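Local atomic coordinates of putative exported protein (Bordetella parapertussis, PDB entry 3OCJ), a protein that is of unknown function but has a methyltransferase-like domain that probably binds S-adenosylmethionine, and carries a palmitic acid in the crystal. Residues Ala26-Leu31 and Gln44-Leu48; Glu53-Gly57 and Trp70-Leu74; Leu60-Leu66 and Leu260-Trp265; Phe227-Pro231 and Trp265-His271. One frame throughout, in Å; residues are numbered along the deposited sequence. Where two conformers were deposited one is given.

Contact 1: Ala26-Leu31 and Gln44-Leu48; sequences ARQRIL and QIELL
Arg27 and Ile30 face Ile45 and Gln44 across two antiparallel helices; the axes of the two segments come within 10.2 Å and run 168° apart. Ile30 points at the partner helix and lies along Gln44, the two side chains running past each other in opposite senses. CG2 of Ile30 rests 3.5 Å from OE1 of Gln44, while its other branch ends with CD1 4.0 Å from CD2 of Leu48. Leu48 reaches Ala26, whose CB lies 3.8 Å from Leu48 CD1. At the border Arg27 is stretched out, with CG trans to its backbone N (chi1 -178°), which carries the guanidinium across Ile45; CD1 of Ile45 sits over one guanidinium face, and NH1 of Arg27 is 3.7 Å from CG2 of Ile45. Leu31 CD2 adds a methyl contact of 4.1 Å to Ile45 CD1. The amide of Gln44 finds its polar partners elsewhere: NE2 donates to the carbonyls of Phe39 and Gly34, in the turn joining the two helices, and OE1 accepts a weak hydrogen bond from Arg259. Leu260 of helix 247-261 packs on Ile30. No hydrogen bond crosses, so the helical hairpin is held here by apolar packing, with the buried amide tying down its connection.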
# COMPACT_ATOMS: atom_id res chain seq x y z
N ALA A 26 -16.13 -16.82 -6.08
CA ALA A 26 -16.81 -15.64 -5.57
C ALA A 26 -18.30 -15.73 -5.84
O ALA A 26 -19.12 -15.35 -4.99
CB ALA A 26 -16.22 -14.38 -6.20
N ARG A 27 -18.67 -16.24 -7.01
CA ARG A 27 -20.07 -16.40 -7.36
C ARG A 27 -20.75 -17.37 -6.40
O ARG A 27 -21.87 -17.12 -5.95
CB ARG A 27 -20.25 -16.86 -8.81
CG ARG A 27 -21.72 -16.98 -9.22
CD ARG A 27 -21.88 -17.43 -10.66
NE ARG A 27 -23.29 -17.61 -11.02
CZ ARG A 27 -24.04 -16.68 -11.59
NH1 ARG A 27 -23.52 -15.49 -11.89
NH2 ARG A 27 -25.31 -16.93 -11.88
N GLN A 28 -20.07 -18.46 -6.07
CA GLN A 28 -20.63 -19.43 -5.13
C GLN A 28 -20.83 -18.82 -3.75
O GLN A 28 -21.82 -19.11 -3.09
CB GLN A 28 -19.78 -20.70 -5.07
CG GLN A 28 -20.12 -21.71 -6.15
CD GLN A 28 -21.57 -22.17 -6.08
OE1 GLN A 28 -22.20 -22.14 -5.03
NE2 GLN A 28 -22.10 -22.60 -7.22
N ARG A 29 -19.89 -17.98 -3.32
CA ARG A 29 -20.02 -17.33 -2.02
C ARG A 29 -21.23 -16.41 -1.98
O ARG A 29 -21.87 -16.26 -0.94
CB ARG A 29 -18.74 -16.57 -1.66
CG ARG A 29 -17.56 -17.47 -1.35
CD ARG A 29 -16.42 -16.71 -0.69
NE ARG A 29 -15.80 -15.72 -1.56
CZ ARG A 29 -14.79 -15.96 -2.40
NH1 ARG A 29 -14.29 -17.19 -2.51
NH2 ARG A 29 -14.30 -14.98 -3.14
N ILE A 30 -21.55 -15.80 -3.12
CA ILE A 30 -22.73 -14.95 -3.22
C ILE A 30 -24.00 -15.79 -3.16
O ILE A 30 -24.90 -15.51 -2.37
CB ILE A 30 -22.75 -14.15 -4.54
CG1 ILE A 30 -21.59 -13.15 -4.59
CG2 ILE A 30 -24.06 -13.41 -4.69
CD1 ILE A 30 -21.40 -12.55 -5.98
N LEU A 31 -24.07 -16.82 -3.99
CA LEU A 31 -25.26 -17.66 -4.08
C LEU A 31 -25.55 -18.40 -2.78
O LEU A 31 -26.72 -18.59 -2.41
CB LEU A 31 -25.13 -18.66 -5.23
CG LEU A 31 -25.01 -18.06 -6.63
CD1 LEU A 31 -24.88 -19.17 -7.66
CD2 LEU A 31 -26.20 -17.18 -6.95
N GLN A 44 -25.07 -8.19 -6.10
CA GLN A 44 -23.74 -8.69 -5.80
C GLN A 44 -23.10 -9.32 -7.03
O GLN A 44 -21.90 -9.17 -7.26
CB GLN A 44 -23.80 -9.72 -4.67
CG GLN A 44 -24.20 -9.14 -3.32
CD GLN A 44 -24.36 -10.22 -2.28
OE1 GLN A 44 -23.51 -11.10 -2.14
NE2 GLN A 44 -25.49 -10.18 -1.55
N ILE A 45 -23.92 -10.01 -7.82
CA ILE A 45 -23.43 -10.63 -9.04
C ILE A 45 -23.01 -9.55 -10.04
O ILE A 45 -22.00 -9.69 -10.73
CB ILE A 45 -24.50 -11.57 -9.65
CG1 ILE A 45 -24.64 -12.82 -8.78
CG2 ILE A 45 -24.14 -11.94 -11.08
CD1 ILE A 45 -25.73 -13.77 -9.23
N GLU A 46 -23.77 -8.46 -10.08
CA GLU A 46 -23.39 -7.31 -10.90
C GLU A 46 -22.06 -6.71 -10.45
O GLU A 46 -21.23 -6.31 -11.27
CB GLU A 46 -24.48 -6.24 -10.90
CG GLU A 46 -25.80 -6.68 -11.52
CD GLU A 46 -26.84 -5.57 -11.50
OE1 GLU A 46 -26.61 -4.53 -10.85
OE2 GLU A 46 -27.90 -5.75 -12.14
N LEU A 47 -21.87 -6.62 -9.13
CA LEU A 47 -20.61 -6.10 -8.60
C LEU A 47 -19.45 -7.01 -9.00
O LEU A 47 -18.39 -6.54 -9.42
CB LEU A 47 -20.68 -5.96 -7.08
CG LEU A 47 -21.72 -4.98 -6.52
CD1 LEU A 47 -21.60 -4.90 -5.01
CD2 LEU A 47 -21.56 -3.60 -7.15
N LEU A 48 -19.65 -8.32 -8.87
CA LEU A 48 -18.62 -9.28 -9.27
C LEU A 48 -18.28 -9.13 -10.75
O LEU A 48 -17.11 -9.18 -11.13
CB LEU A 48 -19.08 -10.71 -8.94
CG LEU A 48 -18.14 -11.85 -9.36
CD1 LEU A 48 -16.75 -11.68 -8.75
CD2 LEU A 48 -18.73 -13.19 -8.94

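Contact 2: Glu53-Gly57 and Trp70-Leu74; sequences ESELG and WTHRL. With PLM (palmitic acid), chain D.
Leu56 and Trp70 meet because CG of Leu56 stands trans to its backbone N (chi1 175°), sending the branch along the indole, while chi1 of -69° in Trp70 sets the ring beside its own helix and under that leucine. CD1 of Leu56 lies 3.7 Å from CB of Trp70, and CB of Leu56 makes a CH-pi contact over the six-membered ring, 4.2 Å from its centroid and 23° off the normal. On the opposite face CD of Arg73 lies toward the rim, and the guanidinium beyond it has its centre over CH2 of Trp70. Glu55 OE1 and Arg73 NH2 form a long salt bridge of 3.7 Å, their planes steeply crossed; two waters bridge the same charges, one accepting from Arg73 NH2 at 3.1 Å and giving to Glu55 OE1. Arg73 also pairs with Glu69. CD2 of Leu56 touches CD1 of Leu74 at 3.8 Å. Ser54 OG accepts from Gly57 N at 3.0 Å, a nearly straight N-cap bond, and also bonds Glu88; the fatty-acid methyl end lies next to it. The consecutive helices 55-63 and 68-76 turn these leucines toward the bound palmitic acid, lining part of its site.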
# COMPACT_ATOMS: atom_id res chain seq x y z
N GLU A 53 -14.63 -7.33 -15.19
CA GLU A 53 -14.51 -6.56 -16.42
C GLU A 53 -13.38 -5.53 -16.33
O GLU A 53 -13.01 -4.93 -17.35
CB GLU A 53 -15.82 -5.86 -16.76
CG GLU A 53 -16.89 -6.80 -17.25
CD GLU A 53 -16.46 -7.55 -18.50
OE1 GLU A 53 -16.02 -6.89 -19.46
OE2 GLU A 53 -16.56 -8.80 -18.50
N SER A 54 -12.84 -5.35 -15.13
CA SER A 54 -11.82 -4.34 -14.87
C SER A 54 -10.43 -4.96 -14.84
O SER A 54 -10.25 -6.03 -14.26
CB SER A 54 -12.11 -3.67 -13.53
OG SER A 54 -10.98 -2.98 -13.01
N GLU A 55 -9.44 -4.29 -15.43
CA GLU A 55 -8.07 -4.80 -15.33
C GLU A 55 -7.62 -4.91 -13.87
O GLU A 55 -7.08 -5.94 -13.46
CB GLU A 55 -7.09 -3.92 -16.11
CG GLU A 55 -7.28 -3.93 -17.61
CD GLU A 55 -6.21 -3.12 -18.32
OE1 GLU A 55 -5.82 -2.05 -17.80
OE2 GLU A 55 -5.77 -3.55 -19.41
N LEU A 56 -7.84 -3.86 -13.08
CA LEU A 56 -7.48 -3.90 -11.67
C LEU A 56 -8.31 -4.94 -10.92
O LEU A 56 -7.80 -5.68 -10.08
CB LEU A 56 -7.65 -2.51 -11.04
CG LEU A 56 -7.41 -2.47 -9.53
CD1 LEU A 56 -6.06 -3.10 -9.18
CD2 LEU A 56 -7.49 -1.04 -9.03
N GLY A 57 -9.60 -4.99 -11.24
CA GLY A 57 -10.50 -5.94 -10.62
C GLY A 57 -10.06 -7.37 -10.83
O GLY A 57 -10.09 -8.17 -9.90
N TRP A 70 -0.13 -1.79 -9.99
CA TRP A 70 -1.47 -1.41 -9.56
C TRP A 70 -1.50 -0.46 -8.36
O TRP A 70 -2.40 0.37 -8.24
CB TRP A 70 -2.37 -2.64 -9.39
CG TRP A 70 -2.64 -3.22 -10.72
CD1 TRP A 70 -2.21 -4.42 -11.20
CD2 TRP A 70 -3.35 -2.59 -11.80
NE1 TRP A 70 -2.62 -4.59 -12.50
CE2 TRP A 70 -3.32 -3.48 -12.89
CE3 TRP A 70 -4.01 -1.37 -11.94
CZ2 TRP A 70 -3.94 -3.19 -14.11
CZ3 TRP A 70 -4.61 -1.07 -13.15
CH2 TRP A 70 -4.57 -1.98 -14.22
N THR A 71 -0.51 -0.56 -7.47
CA THR A 71 -0.37 0.45 -6.44
C THR A 71 -0.18 1.83 -7.07
O THR A 71 -0.86 2.79 -6.71
CB THR A 71 0.82 0.16 -5.50
OG1 THR A 71 0.61 -1.09 -4.85
CG2 THR A 71 0.91 1.24 -4.43
N HIS A 72 0.74 1.91 -8.03
CA HIS A 72 0.99 3.19 -8.69
C HIS A 72 -0.27 3.71 -9.37
O HIS A 72 -0.68 4.85 -9.16
CB HIS A 72 2.10 3.07 -9.72
CG HIS A 72 2.29 4.31 -10.53
ND1 HIS A 72 2.98 5.41 -10.06
CD2 HIS A 72 1.85 4.64 -11.77
CE1 HIS A 72 2.96 6.36 -10.98
NE2 HIS A 72 2.29 5.92 -12.02
N ARG A 73 -0.88 2.87 -10.20
CA ARG A 73 -2.00 3.31 -11.01
C ARG A 73 -3.19 3.68 -10.13
O ARG A 73 -3.90 4.65 -10.39
CB ARG A 73 -2.36 2.25 -12.06
CG ARG A 73 -1.26 2.01 -13.08
CD ARG A 73 -1.59 0.89 -14.07
NE ARG A 73 -2.68 1.26 -14.97
CZ ARG A 73 -2.97 0.61 -16.09
NH1 ARG A 73 -2.25 -0.44 -16.45
NH2 ARG A 73 -3.99 1.01 -16.84
N LEU A 74 -3.40 2.92 -9.07
CA LEU A 74 -4.48 3.21 -8.14
C LEU A 74 -4.20 4.48 -7.34
O LEU A 74 -5.04 5.38 -7.26
CB LEU A 74 -4.70 2.02 -7.21
CG LEU A 74 -5.91 2.12 -6.27
CD1 LEU A 74 -7.21 2.23 -7.05
CD2 LEU A 74 -5.93 0.92 -5.35
C1 PLM D . -1.30 -2.27 -0.61
O1 PLM D . -0.81 -1.13 -0.59
O2 PLM D . -0.63 -3.20 -1.12
C2 PLM D . -2.68 -2.57 -0.05
C3 PLM D . -3.49 -1.32 0.30
C4 PLM D . -4.93 -1.75 0.58
C5 PLM D . -5.80 -0.64 1.16
C6 PLM D . -6.03 0.50 0.17
C7 PLM D . -6.26 0.02 -1.26
C8 PLM D . -7.56 -0.76 -1.44
C9 PLM D . -7.67 -1.14 -2.91
CA PLM D . -9.09 -1.50 -3.32
CB PLM D . -9.25 -1.29 -4.82
CC PLM D . -10.45 -2.04 -5.39
CD PLM D . -10.54 -1.84 -6.89
CE PLM D . -11.63 -2.73 -7.47
CF PLM D . -11.47 -2.93 -8.96
CG PLM D . -11.54 -1.63 -9.74
O HOH W 1 -2.74 -2.23 -18.75
O HOH W 2 -4.47 -0.46 -19.47

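Contact 3: Leu60-Leu66 and Leu260-Trp265; sequences LLLYRGL and LIQPRW. With PLM (palmitic acid), chain D.
Arg64 and Arg264 interlock at the centre of the contact, each guanidinium giving a hydrogen bond to a carbonyl of the other segment. NH2 of Arg64 donates to Gln262 O at 2.9 Å, with the carbonyl pointing almost straight at it (C=O...donor angle 172°) and lying near the guanidinium plane. NE of Arg264 reaches Tyr63 O at 2.9 Å, tilted 33° from the carbonyl plane. Between them the backbone closes the link: Arg264 N donates to Arg64 O at 2.8 Å. NH1 of Arg64 stands over the centre of the Arg264 guanidinium, 3.3 Å from its NH2. These like charges are close, but a water accepts from both Arg64 NE and Arg264 NH2 and donates to Leu62 O, which probably eases their proximity. A bend at chi3 (-59°) turns the Arg64 guanidinium back toward Gln262.

Each segment runs from the C-terminal end of a helix into a loop: Arg64 and Gln262 are the first residues to leave helices 55-63 and 247-261, each with positive phi, so carbonyls near the two C-termini face the arginines. A second water joins Leu61 O and Ile261 O.

Beneath this polar layer, Leu60 CD2 packs at the edge of the Trp265 ring, 3.9 Å from CZ3, and Leu60 CB meets Ile261 CD1. Trp265 is sandwiched, with Pro263 CB over one face and C4 of the palmitic acid over the other, 3.5 Å from CD2. Leu60 CD1 and Leu66 CB also line this ligand, whose polar end is hydrogen-bonded to Tyr199, a residue that touches Arg264 and Trp265.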
# COMPACT_ATOMS: atom_id res chain seq x y z
N LEU A 60 -6.98 -8.14 -8.75
CA LEU A 60 -7.34 -8.37 -7.35
C LEU A 60 -8.04 -9.70 -7.14
O LEU A 60 -7.77 -10.38 -6.16
CB LEU A 60 -8.21 -7.22 -6.84
CG LEU A 60 -7.42 -5.92 -6.67
CD1 LEU A 60 -8.36 -4.73 -6.50
CD2 LEU A 60 -6.44 -6.04 -5.51
N LEU A 61 -8.92 -10.09 -8.06
CA LEU A 61 -9.59 -11.38 -7.92
C LEU A 61 -8.56 -12.51 -7.93
O LEU A 61 -8.67 -13.47 -7.17
CB LEU A 61 -10.60 -11.60 -9.05
CG LEU A 61 -11.91 -10.83 -8.88
CD1 LEU A 61 -12.64 -10.74 -10.21
CD2 LEU A 61 -12.78 -11.51 -7.82
N LEU A 62 -7.57 -12.37 -8.81
CA LEU A 62 -6.54 -13.41 -8.99
C LEU A 62 -5.55 -13.44 -7.84
O LEU A 62 -5.25 -14.51 -7.30
CB LEU A 62 -5.75 -13.17 -10.28
CG LEU A 62 -6.37 -13.65 -11.57
CD1 LEU A 62 -5.63 -13.07 -12.76
CD2 LEU A 62 -6.33 -15.18 -11.61
N TYR A 63 -5.03 -12.27 -7.47
CA TYR A 63 -3.86 -12.21 -6.60
C TYR A 63 -4.13 -11.65 -5.21
O TYR A 63 -3.29 -11.75 -4.32
CB TYR A 63 -2.72 -11.44 -7.29
CG TYR A 63 -2.46 -11.98 -8.68
CD1 TYR A 63 -2.05 -13.30 -8.88
CD2 TYR A 63 -2.65 -11.18 -9.81
CE1 TYR A 63 -1.85 -13.80 -10.16
CE2 TYR A 63 -2.44 -11.67 -11.09
CZ TYR A 63 -2.04 -12.97 -11.26
OH TYR A 63 -1.83 -13.46 -12.54
N ARG A 64 -5.29 -11.01 -5.04
CA ARG A 64 -5.78 -10.61 -3.71
C ARG A 64 -4.84 -9.65 -2.97
O ARG A 64 -4.77 -9.63 -1.75
CB ARG A 64 -6.12 -11.85 -2.88
CG ARG A 64 -7.18 -12.72 -3.57
CD ARG A 64 -7.67 -13.87 -2.71
NE ARG A 64 -6.59 -14.76 -2.31
CZ ARG A 64 -6.15 -14.89 -1.06
NH1 ARG A 64 -5.17 -15.73 -0.79
NH2 ARG A 64 -6.71 -14.20 -0.08
N GLY A 65 -4.14 -8.85 -3.76
CA GLY A 65 -3.30 -7.79 -3.23
C GLY A 65 -2.84 -6.90 -4.37
O GLY A 65 -3.18 -7.13 -5.53
N LEU A 66 -2.06 -5.88 -4.04
CA LEU A 66 -1.56 -4.95 -5.04
C LEU A 66 -0.10 -5.21 -5.33
O LEU A 66 0.68 -5.53 -4.42
CB LEU A 66 -1.72 -3.51 -4.57
CG LEU A 66 -3.15 -3.02 -4.36
CD1 LEU A 66 -3.15 -1.59 -3.81
CD2 LEU A 66 -3.96 -3.09 -5.65
N LEU A 260 -16.05 -10.82 -2.18
CA LEU A 260 -15.62 -11.01 -3.56
C LEU A 260 -14.11 -11.22 -3.72
O LEU A 260 -13.67 -12.28 -4.17
CB LEU A 260 -16.13 -9.87 -4.45
CG LEU A 260 -17.64 -9.61 -4.36
CD1 LEU A 260 -18.06 -8.54 -5.36
CD2 LEU A 260 -18.44 -10.89 -4.57
N ILE A 261 -13.32 -10.22 -3.33
CA ILE A 261 -11.87 -10.29 -3.52
C ILE A 261 -11.18 -11.13 -2.45
O ILE A 261 -10.32 -11.96 -2.74
CB ILE A 261 -11.26 -8.88 -3.49
CG1 ILE A 261 -11.76 -8.07 -4.69
CG2 ILE A 261 -9.73 -8.96 -3.43
CD1 ILE A 261 -11.44 -6.58 -4.59
N GLN A 262 -11.54 -10.88 -1.19
CA GLN A 262 -10.90 -11.50 -0.03
C GLN A 262 -9.42 -11.11 0.04
O GLN A 262 -8.54 -11.95 -0.06
CB GLN A 262 -11.10 -13.01 -0.01
CG GLN A 262 -12.58 -13.37 -0.14
CD GLN A 262 -12.93 -14.71 0.47
OE1 GLN A 262 -12.29 -15.72 0.18
NE2 GLN A 262 -13.97 -14.72 1.30
N PRO A 263 -9.16 -9.82 0.24
CA PRO A 263 -7.77 -9.34 0.14
C PRO A 263 -6.86 -9.87 1.25
O PRO A 263 -7.30 -10.16 2.36
CB PRO A 263 -7.89 -7.82 0.30
CG PRO A 263 -9.36 -7.51 0.35
CD PRO A 263 -10.12 -8.76 0.59
N ARG A 264 -5.57 -9.92 0.93
CA ARG A 264 -4.54 -10.41 1.84
C ARG A 264 -3.99 -9.33 2.76
O ARG A 264 -3.16 -9.64 3.62
CB ARG A 264 -3.34 -10.93 1.03
CG ARG A 264 -3.61 -11.98 -0.00
CD ARG A 264 -2.43 -12.03 -0.98
NE ARG A 264 -2.57 -13.12 -1.92
CZ ARG A 264 -2.21 -14.38 -1.66
NH1 ARG A 264 -1.68 -14.68 -0.48
NH2 ARG A 264 -2.39 -15.33 -2.57
N TRP A 265 -4.40 -8.07 2.57
CA TRP A 265 -3.85 -6.95 3.33
C TRP A 265 -4.56 -6.72 4.66
O TRP A 265 -4.74 -5.57 5.08
CB TRP A 265 -3.88 -5.66 2.49
CG TRP A 265 -5.25 -5.24 1.98
CD1 TRP A 265 -6.31 -4.83 2.72
CD2 TRP A 265 -5.65 -5.15 0.61
NE1 TRP A 265 -7.37 -4.49 1.90
CE2 TRP A 265 -6.99 -4.67 0.59
CE3 TRP A 265 -5.01 -5.40 -0.61
CZ2 TRP A 265 -7.70 -4.47 -0.60
CZ3 TRP A 265 -5.73 -5.20 -1.80
CH2 TRP A 265 -7.05 -4.74 -1.77
C1 PLM D . -1.30 -2.27 -0.61
O1 PLM D . -0.81 -1.13 -0.59
O2 PLM D . -0.63 -3.20 -1.12
C2 PLM D . -2.68 -2.57 -0.05
C3 PLM D . -3.49 -1.32 0.30
C4 PLM D . -4.93 -1.75 0.58
C5 PLM D . -5.80 -0.64 1.16
C6 PLM D . -6.03 0.50 0.17
C7 PLM D . -6.26 0.02 -1.26
C8 PLM D . -7.56 -0.76 -1.44
C9 PLM D . -7.67 -1.14 -2.91
CA PLM D . -9.09 -1.50 -3.32
CB PLM D . -9.25 -1.29 -4.82
CC PLM D . -10.45 -2.04 -5.39
CD PLM D . -10.54 -1.84 -6.89
CE PLM D . -11.63 -2.73 -7.47
CF PLM D . -11.47 -2.93 -8.96
CG PLM D . -11.54 -1.63 -9.74
O HOH W 3 -10.53 -13.60 -5.08
O HOH W 4 -4.71 -15.21 -4.64

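Contact 4: Phe227-Pro231 and Trp265-His271; sequences FLTPP and WNALRTH. With PLM (palmitic acid), chain D.
Trp265 opens the second segment by meeting Leu228, whose CD1 lies 3.8 Å from Trp265 CD1 and also close to the tryptophan carbonyl O. At Ala267 the carbonyl accepts a hydrogen bond from a water that donates as well to Leu228 O. Leu268 then points into the first segment: its CD2 touches Leu228 CB at 3.6 Å, its CB packs against the Pro230 ring, and its CD1 lies 3.8 Å from Pro231 CD. The backbone of Arg269 supplies the one direct hydrogen bond, from its N to Leu228 O at 2.9 Å and 167° at the hydrogen. Its carbonyl points toward the same segment and takes a CA-H...O contact from Thr229 CA at 3.3 Å, while CD1 of Phe227 meets the same oxygen at the ring edge. The side chain of Arg269 turns from the contact to Asp203, Glu200 and Asn197. Thr270 sets CG2 3.7 Å from Pro230 CG, and its hydroxyl caps the helix that starts next.

His271 receives the edge of Phe227 on its face, a T-shaped pair with centroids 5.3 Å apart and planes at 85°. A chi1 of 54° lifts the Phe227 ring between its own backbone N and carbonyl carbon, toward that imidazole, whose NE2 is held by Asp290. The loop after strand 221-226 thus meets the loop leading from helix 247-261 into helix 271-280 through one direct backbone bond, a shared water and CH...O contacts, so that Leu228 O serves two donors in a largely buried setting.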
# COMPACT_ATOMS: atom_id res chain seq x y z
N PHE A 227 0.31 2.00 8.15
CA PHE A 227 -0.36 0.77 8.57
C PHE A 227 -1.86 0.94 8.45
O PHE A 227 -2.38 2.04 8.67
CB PHE A 227 0.03 0.41 10.02
CG PHE A 227 -0.21 1.51 11.02
CD1 PHE A 227 -1.28 1.46 11.88
CD2 PHE A 227 0.65 2.60 11.06
CE1 PHE A 227 -1.48 2.48 12.81
CE2 PHE A 227 0.45 3.63 11.98
CZ PHE A 227 -0.63 3.57 12.84
N LEU A 228 -2.56 -0.13 8.06
CA LEU A 228 -4.01 -0.14 8.11
C LEU A 228 -4.49 -0.47 9.52
O LEU A 228 -3.93 -1.34 10.20
CB LEU A 228 -4.57 -1.18 7.14
CG LEU A 228 -4.46 -0.85 5.66
CD1 LEU A 228 -4.70 -2.11 4.82
CD2 LEU A 228 -5.46 0.24 5.27
N THR A 229 -5.52 0.26 9.97
CA THR A 229 -6.05 0.12 11.33
C THR A 229 -7.31 -0.75 11.37
O THR A 229 -8.02 -0.86 10.36
CB THR A 229 -6.43 1.49 11.87
OG1 THR A 229 -7.33 2.07 10.91
CG2 THR A 229 -5.19 2.38 12.01
N PRO A 230 -7.59 -1.36 12.52
CA PRO A 230 -8.78 -2.21 12.66
C PRO A 230 -10.04 -1.36 12.81
O PRO A 230 -9.99 -0.32 13.47
CB PRO A 230 -8.50 -2.98 13.95
CG PRO A 230 -7.69 -1.99 14.78
CD PRO A 230 -6.76 -1.38 13.74
N PRO A 231 -11.16 -1.82 12.24
CA PRO A 231 -12.43 -1.12 12.42
C PRO A 231 -13.02 -1.39 13.80
O PRO A 231 -12.53 -2.26 14.54
CB PRO A 231 -13.32 -1.75 11.34
CG PRO A 231 -12.80 -3.16 11.25
CD PRO A 231 -11.29 -3.02 11.39
N TRP A 265 -4.40 -8.07 2.57
CA TRP A 265 -3.85 -6.95 3.33
C TRP A 265 -4.56 -6.72 4.66
O TRP A 265 -4.74 -5.57 5.08
CB TRP A 265 -3.88 -5.66 2.49
CG TRP A 265 -5.25 -5.24 1.98
CD1 TRP A 265 -6.31 -4.83 2.72
CD2 TRP A 265 -5.65 -5.15 0.61
NE1 TRP A 265 -7.37 -4.49 1.90
CE2 TRP A 265 -6.99 -4.67 0.59
CE3 TRP A 265 -5.01 -5.40 -0.61
CZ2 TRP A 265 -7.70 -4.47 -0.60
CZ3 TRP A 265 -5.73 -5.20 -1.80
CH2 TRP A 265 -7.05 -4.74 -1.77
N ASN A 266 -4.93 -7.80 5.32
CA ASN A 266 -5.79 -7.70 6.50
C ASN A 266 -5.08 -7.88 7.85
O ASN A 266 -5.71 -8.30 8.83
CB ASN A 266 -6.96 -8.67 6.38
CG ASN A 266 -6.53 -10.12 6.40
OD1 ASN A 266 -5.35 -10.45 6.20
ND2 ASN A 266 -7.48 -11.02 6.64
N ALA A 267 -3.79 -7.57 7.89
CA ALA A 267 -3.08 -7.53 9.16
C ALA A 267 -3.24 -6.11 9.69
O ALA A 267 -2.42 -5.24 9.41
CB ALA A 267 -1.62 -7.89 8.99
N LEU A 268 -4.30 -5.90 10.45
CA LEU A 268 -4.70 -4.56 10.89
C LEU A 268 -4.16 -4.31 12.29
O LEU A 268 -4.20 -5.20 13.14
CB LEU A 268 -6.22 -4.42 10.86
CG LEU A 268 -6.89 -4.87 9.54
CD1 LEU A 268 -8.41 -4.73 9.61
CD2 LEU A 268 -6.33 -4.08 8.36
N ARG A 269 -3.65 -3.10 12.53
CA ARG A 269 -2.98 -2.78 13.78
C ARG A 269 -3.32 -1.37 14.22
O ARG A 269 -3.56 -0.48 13.38
CB ARG A 269 -1.46 -2.91 13.63
CG ARG A 269 -1.00 -4.36 13.46
CD ARG A 269 0.53 -4.53 13.49
NE ARG A 269 0.82 -5.96 13.40
CZ ARG A 269 0.97 -6.64 12.27
NH1 ARG A 269 0.98 -6.02 11.09
NH2 ARG A 269 1.15 -7.96 12.33
N THR A 270 -3.37 -1.16 15.53
CA THR A 270 -3.66 0.16 16.06
C THR A 270 -2.39 1.03 16.11
O THR A 270 -1.26 0.54 15.92
CB THR A 270 -4.20 0.07 17.49
OG1 THR A 270 -3.19 -0.51 18.32
CG2 THR A 270 -5.47 -0.79 17.54
N HIS A 271 -2.58 2.32 16.39
CA HIS A 271 -1.48 3.24 16.62
C HIS A 271 -0.61 2.74 17.77
O HIS A 271 0.61 2.74 17.68
CB HIS A 271 -2.00 4.64 16.97
CG HIS A 271 -2.63 5.38 15.83
ND1 HIS A 271 -3.92 5.14 15.39
CD2 HIS A 271 -2.16 6.39 15.06
CE1 HIS A 271 -4.20 5.96 14.39
NE2 HIS A 271 -3.14 6.73 14.17
C1 PLM D . -1.30 -2.27 -0.61
O1 PLM D . -0.81 -1.13 -0.59
O2 PLM D . -0.63 -3.20 -1.12
C2 PLM D . -2.68 -2.57 -0.05
C3 PLM D . -3.49 -1.32 0.30
C4 PLM D . -4.93 -1.75 0.58
C5 PLM D . -5.80 -0.64 1.16
C6 PLM D . -6.03 0.50 0.17
C7 PLM D . -6.26 0.02 -1.26
C8 PLM D . -7.56 -0.76 -1.44
C9 PLM D . -7.67 -1.14 -2.91
CA PLM D . -9.09 -1.50 -3.32
CB PLM D . -9.25 -1.29 -4.82
CC PLM D . -10.45 -2.04 -5.39
CD PLM D . -10.54 -1.84 -6.89
CE PLM D . -11.63 -2.73 -7.47
CF PLM D . -11.47 -2.93 -8.96
CG PLM D . -11.54 -1.63 -9.74
O HOH W 5 -1.56 -2.69 9.68

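From the N terminus, contact 1 closes the short turn between helices 15-33 and 41-53 and is complete before the others begin. Contact 2 then closes the turn between helices 55-63 and 68-76. Contact 3 starts within that loop but ends at 260-265, so the two cross; it brings the N-terminal helices to the end of helix 247-261, and through Leu260 it touches contact 1. Contact 4 crosses contact 3 in turn, sharing Trp265, and ties the loop leaving strand 221-226 to the lead-in of helix 271-280. Contacts 2 and 3 border the palmitic acid, and contact 4 reaches it through the shared Trp265, between the helical N-terminal part and the methyltransferase-like domain.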